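PDB 3FX3: cyclic nucleotide-binding protein from Ruegeria pomeroyi, which probably acts as a CRP-like transcription regulator, pairing a cyclic nucleotide-binding domain with a DNA-binding helix-turn-helix domain. Local coordinates for residues K150-G154 against A155-A159; L188-P192 against E193-R197; E215-D218 against I219-R223. All blocks are in the same frame, centred on the assembly; numbering follows the deposited sequence.

Interaction 1: residues K150-G154 against A155-A159; sequences KAQTG and AQRVA
T153 and Q156 meet because of the way each side chain leaves the backbone. In T153, OG1 sits between its own N and carbonyl carbon (chi1 69°) and faces the first turn of the helix; in Q156, CG lies beside the backbone N (chi1 -74°) and the chain runs out extended to its amide. The result is a capping box. Q156 N donates to T153 OG1 over 3.3 Å. In return T153 N donates to Q156 OE1 at 2.9 Å, in the carbonyl plane on a lone pair and nearly straight at 168°. The other end of that amide, NE2, bonds to the carbonyls of S228 and Y225. Q152 passes over the stem of Q156, CB to CB 3.8 Å, while its NE2 reaches E160 and the carbonyl of A226. Helical bonding starts here too, with R157 N on T153 O at 2.8 Å and V158 N on G154 O. Beyond the cap, K150 crosses R157 at about a right angle, NZ 3.9 Å from NE. A water accepts from both, 2.6 Å from K150 NZ and 2.9 Å from R157 NE, lying in the plane of the guanidinium at its edge. K150 NZ also bonds to the carbonyl of L149 of the second subunit, and R157 NH2 to that of L188. Chemically, then, the box gives the early N-H of Q156 a side-chain acceptor, and the shared water and carbonyl oxygens probably temper the repulsion between the two like charges.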
loop_
_atom_site.group_PDB
_atom_site.type_symbol
_atom_site.label_atom_id
_atom_site.label_comp_id
_atom_site.label_asym_id
_atom_site.label_seq_id
_atom_site.Cartn_x
_atom_site.Cartn_y
_atom_site.Cartn_z
ATOM N N LYS B 150 9.237 7.753 -8.558
ATOM C CA LYS B 150 10.315 7.692 -7.584
ATOM C C LYS B 150 11.631 8.169 -8.199
ATOM O O LYS B 150 12.024 7.721 -9.274
ATOM C CB LYS B 150 10.501 6.269 -7.104
ATOM C CG LYS B 150 11.496 6.115 -5.953
ATOM C CD LYS B 150 10.842 5.547 -4.714
ATOM C CE LYS B 150 11.829 5.316 -3.592
ATOM N NZ LYS B 150 11.456 4.074 -2.838
ATOM N N ALA B 151 12.306 9.071 -7.495
ATOM C CA ALA B 151 13.588 9.635 -7.935
ATOM C C ALA B 151 14.748 9.351 -6.964
ATOM O O ALA B 151 15.901 9.557 -7.314
ATOM C CB ALA B 151 13.437 11.154 -8.142
ATOM N N GLN B 152 14.461 8.907 -5.746
ATOM C CA GLN B 152 15.526 8.635 -4.781
ATOM C C GLN B 152 16.572 7.621 -5.285
ATOM O O GLN B 152 16.225 6.621 -5.903
ATOM C CB GLN B 152 14.940 8.176 -3.436
ATOM C CG GLN B 152 14.382 9.354 -2.636
ATOM C CD GLN B 152 13.786 8.957 -1.282
ATOM O OE1 GLN B 152 13.166 7.884 -1.127
ATOM N NE2 GLN B 152 13.959 9.834 -0.292
ATOM N N THR B 153 17.849 7.910 -5.028
ATOM C CA THR B 153 18.923 6.957 -5.315
ATOM C C THR B 153 18.979 5.822 -4.278
ATOM O O THR B 153 18.363 5.898 -3.203
ATOM C CB THR B 153 20.319 7.632 -5.297
ATOM O OG1 THR B 153 20.638 8.011 -3.947
ATOM C CG2 THR B 153 20.362 8.851 -6.257
ATOM N N GLY B 154 19.743 4.777 -4.591
ATOM C CA GLY B 154 19.955 3.708 -3.633
ATOM C C GLY B 154 20.325 4.204 -2.241
ATOM O O GLY B 154 19.726 3.788 -1.243
ATOM N N ALA B 155 21.335 5.065 -2.161
ATOM C CA ALA B 155 21.781 5.570 -0.872
ATOM C C ALA B 155 20.625 6.264 -0.172
ATOM O O ALA B 155 20.441 6.103 1.048
ATOM C CB ALA B 155 22.996 6.540 -1.034
ATOM N N GLN B 156 19.846 7.040 -0.935
ATOM C CA GLN B 156 18.725 7.784 -0.367
ATOM C C GLN B 156 17.676 6.839 0.186
ATOM O O GLN B 156 17.096 7.096 1.240
ATOM C CB GLN B 156 18.098 8.745 -1.392
ATOM C CG GLN B 156 18.973 9.974 -1.646
ATOM C CD GLN B 156 18.413 10.908 -2.690
ATOM O OE1 GLN B 156 18.121 10.495 -3.806
ATOM N NE2 GLN B 156 18.282 12.186 -2.337
ATOM N N ARG B 157 17.438 5.740 -0.519
ATOM C CA ARG B 157 16.443 4.772 -0.054
ATOM C C ARG B 157 16.859 4.135 1.253
ATOM O O ARG B 157 16.025 3.903 2.098
ATOM C CB ARG B 157 16.168 3.714 -1.110
ATOM C CG ARG B 157 15.456 4.274 -2.373
ATOM C CD ARG B 157 15.481 3.227 -3.491
ATOM N NE ARG B 157 14.753 2.079 -3.026
ATOM C CZ ARG B 157 15.073 0.806 -3.183
ATOM N NH1 ARG B 157 16.133 0.399 -3.858
ATOM N NH2 ARG B 157 14.262 -0.070 -2.658
ATOM N N VAL B 158 18.158 3.901 1.438
ATOM C CA VAL B 158 18.653 3.304 2.686
ATOM C C VAL B 158 18.555 4.317 3.828
ATOM O O VAL B 158 18.163 3.964 4.960
ATOM C CB VAL B 158 20.096 2.787 2.520
ATOM C CG1 VAL B 158 20.689 2.314 3.866
ATOM C CG2 VAL B 158 20.110 1.673 1.481
ATOM N N ALA B 159 18.890 5.576 3.519
ATOM C CA ALA B 159 18.728 6.677 4.480
ATOM C C ALA B 159 17.289 6.702 4.995
ATOM O O ALA B 159 17.029 6.792 6.183
ATOM C CB ALA B 159 19.079 8.020 3.814
HETATM O O HOH W 1 12.547 2.312 -1.229
#

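Interaction 2: residues L188-P192 against E193-R197; sequences LGMKP and ESLSR. With PO4 (phosphate ion), chain H.
K191 holds the N-cap position of helix 192-203, and its carbonyl oxygen takes the first regular helical bond, from L195 N at 3.0 Å. Its own backbone N donates to a water 3.1 Å away, and the same water is hydrogen-bonded to S194 OG, bridging the chain before the helix to its first turn. P192 O is gripped twice: S196 N donates to it at 3.1 Å, and a second water donates to it while also bonding S196 OG at 2.8 Å. The phosphate, probably from the crystallisation liquor, lies at the edge of the R197 guanidinium, near its plane. R197 NE gives a short 2.6 Å bond to phosphate O2, and R197 NH1 a longer but almost straight one to O1 (3.2 Å, 174°). S194 OG lies 3.1 Å from that same O1 and may share in holding the anion. E193 makes no ion pair with K191; with CG turned between its backbone N and carbonyl carbon (chi1 66°) and a bend at the next bond, its carboxylate folds back beside the K191 stem, OE2 3.4 Å from CB. The selenomethionine M190 brings CE against the S194 carbonyl and SE toward L195 CD1. G189, with positive phi, is the C-prime residue of a Schellman motif closing helix 182-187. The turn thus joins helix 182-187 to helix 192-203, the helix-turn-helix pair, with L195 packed on I184 and A185 of the first and, with M190, on V158 of helix 154-165.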
loop_
_atom_site.group_PDB
_atom_site.type_symbol
_atom_site.label_atom_id
_atom_site.label_comp_id
_atom_site.label_asym_id
_atom_site.label_seq_id
_atom_site.Cartn_x
_atom_site.Cartn_y
_atom_site.Cartn_z
ATOM N N LEU B 188 14.969 -4.378 0.862
ATOM C CA LEU B 188 14.976 -3.197 0.051
ATOM C C LEU B 188 15.070 -3.518 -1.429
ATOM O O LEU B 188 15.157 -2.626 -2.251
ATOM C CB LEU B 188 16.101 -2.254 0.495
ATOM C CG LEU B 188 15.962 -1.761 1.937
ATOM C CD1 LEU B 188 17.168 -0.939 2.309
ATOM C CD2 LEU B 188 14.662 -0.964 2.152
ATOM N N GLY B 189 15.019 -4.786 -1.787
ATOM C CA GLY B 189 15.133 -5.166 -3.196
ATOM C C GLY B 189 16.460 -4.760 -3.829
ATOM O O GLY B 189 16.481 -4.395 -4.994
HETATM N N MSE B 190 17.552 -4.790 -3.060
HETATM C CA MSE B 190 18.877 -4.349 -3.551
HETATM C C MSE B 190 19.863 -5.499 -3.596
HETATM O O MSE B 190 19.832 -6.376 -2.737
HETATM C CB MSE B 190 19.475 -3.258 -2.654
HETATM C CG MSE B 190 18.688 -1.978 -2.624
HETATM SE SE MSE B 190 19.357 -0.707 -1.281
HETATM C CE MSE B 190 20.854 0.061 -2.321
ATOM N N LYS B 191 20.755 -5.487 -4.580
ATOM C CA LYS B 191 21.904 -6.419 -4.557
ATOM C C LYS B 191 22.762 -6.114 -3.319
ATOM O O LYS B 191 22.870 -4.955 -2.922
ATOM C CB LYS B 191 22.762 -6.289 -5.823
ATOM C CG LYS B 191 22.067 -6.700 -7.141
ATOM C CD LYS B 191 21.567 -8.162 -7.097
ATOM C CE LYS B 191 21.235 -8.719 -8.500
ATOM N NZ LYS B 191 20.809 -10.174 -8.440
ATOM N N PRO B 192 23.332 -7.146 -2.681
ATOM C CA PRO B 192 24.254 -6.993 -1.527
ATOM C C PRO B 192 25.286 -5.891 -1.681
ATOM O O PRO B 192 25.488 -5.073 -0.771
ATOM C CB PRO B 192 24.948 -8.351 -1.466
ATOM C CG PRO B 192 23.897 -9.323 -1.943
ATOM C CD PRO B 192 22.971 -8.562 -2.892
ATOM N N GLU B 193 25.912 -5.845 -2.844
ATOM C CA GLU B 193 26.974 -4.893 -3.086
ATOM C C GLU B 193 26.427 -3.472 -3.239
ATOM O O GLU B 193 27.103 -2.494 -2.871
ATOM C CB GLU B 193 27.853 -5.338 -4.280
ATOM C CG GLU B 193 27.197 -5.360 -5.680
ATOM C CD GLU B 193 26.310 -6.605 -5.981
ATOM O OE1 GLU B 193 26.083 -7.507 -5.129
ATOM O OE2 GLU B 193 25.827 -6.660 -7.135
ATOM N N SER B 194 25.198 -3.357 -3.760
ATOM C CA SER B 194 24.511 -2.069 -3.820
ATOM C C SER B 194 24.223 -1.534 -2.428
ATOM O O SER B 194 24.421 -0.354 -2.170
ATOM C CB SER B 194 23.201 -2.152 -4.602
ATOM O OG SER B 194 23.441 -2.403 -5.969
ATOM N N LEU B 195 23.760 -2.397 -1.534
ATOM C CA LEU B 195 23.543 -1.986 -0.141
ATOM C C LEU B 195 24.846 -1.482 0.479
ATOM O O LEU B 195 24.842 -0.492 1.220
ATOM C CB LEU B 195 22.958 -3.124 0.702
ATOM C CG LEU B 195 22.638 -2.783 2.158
ATOM C CD1 LEU B 195 21.674 -1.621 2.221
ATOM C CD2 LEU B 195 22.081 -3.972 2.918
ATOM N N SER B 196 25.954 -2.145 0.157
ATOM C CA SER B 196 27.262 -1.757 0.701
ATOM C C SER B 196 27.733 -0.390 0.221
ATOM O O SER B 196 28.259 0.409 1.016
ATOM C CB SER B 196 28.325 -2.822 0.389
ATOM O OG SER B 196 28.070 -3.959 1.184
ATOM N N ARG B 197 27.567 -0.140 -1.075
ATOM C CA ARG B 197 27.835 1.182 -1.634
ATOM C C ARG B 197 26.974 2.228 -0.935
ATOM O O ARG B 197 27.471 3.293 -0.570
ATOM C CB ARG B 197 27.517 1.233 -3.128
ATOM C CG ARG B 197 28.456 0.417 -4.007
ATOM C CD ARG B 197 28.364 0.844 -5.502
ATOM N NE ARG B 197 27.282 0.162 -6.236
ATOM C CZ ARG B 197 27.312 -1.113 -6.657
ATOM N NH1 ARG B 197 26.259 -1.606 -7.316
ATOM N NH2 ARG B 197 28.370 -1.902 -6.419
HETATM P P PO4 H . 23.911 1.544 -7.139
HETATM O O1 PO4 H . 23.624 0.161 -7.684
HETATM O O2 PO4 H . 25.403 1.772 -7.170
HETATM O O3 PO4 H . 23.448 1.695 -5.701
HETATM O O4 PO4 H . 23.229 2.585 -7.999
HETATM O O HOH W 2 20.515 -3.220 -6.688
HETATM O O HOH W 3 25.864 -5.242 2.295
#

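Interaction 3: residues E215-D218 against I219-R223; sequences EIED and IALLR
D218 reaches forward over the first turn of helix 219-227 to meet A220 and L221. Its CG stands anti to the backbone N (chi1 -168°), which swings OD1 in front of the N-H groups at the helix start: A220 N lies 2.8 Å from D218 OD1 and L221 N 3.2 Å from D218 OD1, both weak bonds, the first badly bent at 126°. The D218 carbonyl adds a sounder one, from L222 N at 3.0 Å. The tight part lies on the buried face, where I216 and L222 cross at about a right angle with I216 CG2 3.8 Å from L222 CD2; L163 of helix 154-165 covers L222 and I219 there. The solvent side is looser: E217 is exposed and merely brings OE2 to 4.4 Å from L221 CD2, and A220 is exposed beside the cap. With an alanine at D218, the A220 and L221 N-H groups would probably lose their side-chain acceptor and the start of the helix would be less firmly held. This is an aspartate N-cap at a strand-to-helix junction, here leading from strand 213-216, which with strand 207-209 forms the wing hairpin of a CRP-like winged helix-turn-helix domain, into helix 219-227.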
loop_
_atom_site.group_PDB
_atom_site.type_symbol
_atom_site.label_atom_id
_atom_site.label_comp_id
_atom_site.label_asym_id
_atom_site.label_seq_id
_atom_site.Cartn_x
_atom_site.Cartn_y
_atom_site.Cartn_z
ATOM N N GLU B 215 24.787 3.519 13.468
ATOM C CA GLU B 215 24.822 4.742 14.256
ATOM C C GLU B 215 24.583 5.930 13.333
ATOM O O GLU B 215 25.328 6.129 12.365
ATOM C CB GLU B 215 26.165 4.868 14.980
ATOM C CG GLU B 215 26.373 3.749 16.001
ATOM C CD GLU B 215 27.715 3.789 16.709
ATOM O OE1 GLU B 215 28.630 4.505 16.250
ATOM O OE2 GLU B 215 27.857 3.074 17.729
ATOM N N ILE B 216 23.523 6.685 13.635
ATOM C CA ILE B 216 23.193 7.942 12.948
ATOM C C ILE B 216 23.532 9.094 13.896
ATOM O O ILE B 216 22.920 9.231 14.959
ATOM C CB ILE B 216 21.685 8.013 12.569
ATOM C CG1 ILE B 216 21.279 6.800 11.726
ATOM C CG2 ILE B 216 21.357 9.319 11.816
ATOM C CD1 ILE B 216 20.951 5.522 12.531
ATOM N N GLU B 217 24.511 9.913 13.539
ATOM C CA GLU B 217 24.907 11.000 14.444
ATOM C C GLU B 217 23.831 12.102 14.482
ATOM O O GLU B 217 23.494 12.595 15.561
ATOM C CB GLU B 217 26.311 11.538 14.125
ATOM C CG GLU B 217 26.442 12.402 12.871
ATOM C CD GLU B 217 27.895 12.820 12.590
ATOM O OE1 GLU B 217 28.821 12.023 12.878
ATOM O OE2 GLU B 217 28.114 13.948 12.075
ATOM N N ASP B 218 23.238 12.422 13.328
ATOM C CA ASP B 218 22.238 13.495 13.246
ATOM C C ASP B 218 21.086 13.163 12.298
ATOM O O ASP B 218 21.237 13.186 11.075
ATOM C CB ASP B 218 22.919 14.802 12.822
ATOM C CG ASP B 218 22.021 16.034 12.992
ATOM O OD1 ASP B 218 20.782 15.953 12.836
ATOM O OD2 ASP B 218 22.580 17.111 13.260
ATOM N N ILE B 219 19.923 12.898 12.885
ATOM C CA ILE B 219 18.713 12.584 12.136
ATOM C C ILE B 219 18.389 13.652 11.100
ATOM O O ILE B 219 17.989 13.331 9.987
ATOM C CB ILE B 219 17.471 12.428 13.066
ATOM C CG1 ILE B 219 17.647 11.240 14.025
ATOM C CG2 ILE B 219 16.167 12.259 12.240
ATOM C CD1 ILE B 219 16.363 10.871 14.778
ATOM N N ALA B 220 18.556 14.917 11.470
ATOM C CA ALA B 220 18.244 16.012 10.571
ATOM C C ALA B 220 19.188 15.973 9.362
ATOM O O ALA B 220 18.746 16.037 8.213
ATOM C CB ALA B 220 18.336 17.357 11.318
ATOM N N LEU B 221 20.482 15.834 9.623
ATOM C CA LEU B 221 21.464 15.668 8.554
ATOM C C LEU B 221 21.110 14.496 7.616
ATOM O O LEU B 221 21.239 14.607 6.396
ATOM C CB LEU B 221 22.843 15.461 9.158
ATOM C CG LEU B 221 24.045 15.475 8.210
ATOM C CD1 LEU B 221 24.425 16.906 7.813
ATOM C CD2 LEU B 221 25.227 14.781 8.876
ATOM N N LEU B 222 20.645 13.382 8.180
ATOM C CA LEU B 222 20.325 12.215 7.354
ATOM C C LEU B 222 19.089 12.485 6.510
ATOM O O LEU B 222 19.076 12.200 5.307
ATOM C CB LEU B 222 20.159 10.944 8.201
ATOM C CG LEU B 222 19.955 9.628 7.426
ATOM C CD1 LEU B 222 21.017 9.426 6.350
ATOM C CD2 LEU B 222 19.944 8.434 8.381
ATOM N N ARG B 223 18.059 13.053 7.134
ATOM C CA ARG B 223 16.857 13.493 6.401
ATOM C C ARG B 223 17.168 14.484 5.274
ATOM O O ARG B 223 16.511 14.476 4.239
ATOM C CB ARG B 223 15.827 14.114 7.345
ATOM C CG ARG B 223 14.475 14.363 6.672
ATOM C CD ARG B 223 13.351 14.619 7.677
ATOM N NE ARG B 223 13.332 13.639 8.769
ATOM C CZ ARG B 223 12.856 12.384 8.695
ATOM N NH1 ARG B 223 12.332 11.900 7.558
ATOM N NH2 ARG B 223 12.902 11.597 9.784
#

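Overall arrangement
Interaction 1 is the hub, touching each of the others through helix 154-165. Its centre is 11 Å from that of interaction 2, and R157 NH2 meets L188 O at 2.7 Å, while V158 CG2 packs 3.7 Å from L195 CD1. Toward interaction 3, with centres 15 Å apart, A159 CB touches L222 CD1 at 3.5 Å. Interactions 2 and 3 do not meet; their nearest atoms are about 11 Å apart. All three open a helix of the DNA-binding domain. The phosphate of interaction 2 also lies near interaction 1, its O3 4.5 Å from G154 CA; an anion beside this helix-turn-helix is consistent with a surface suited to DNA phosphates.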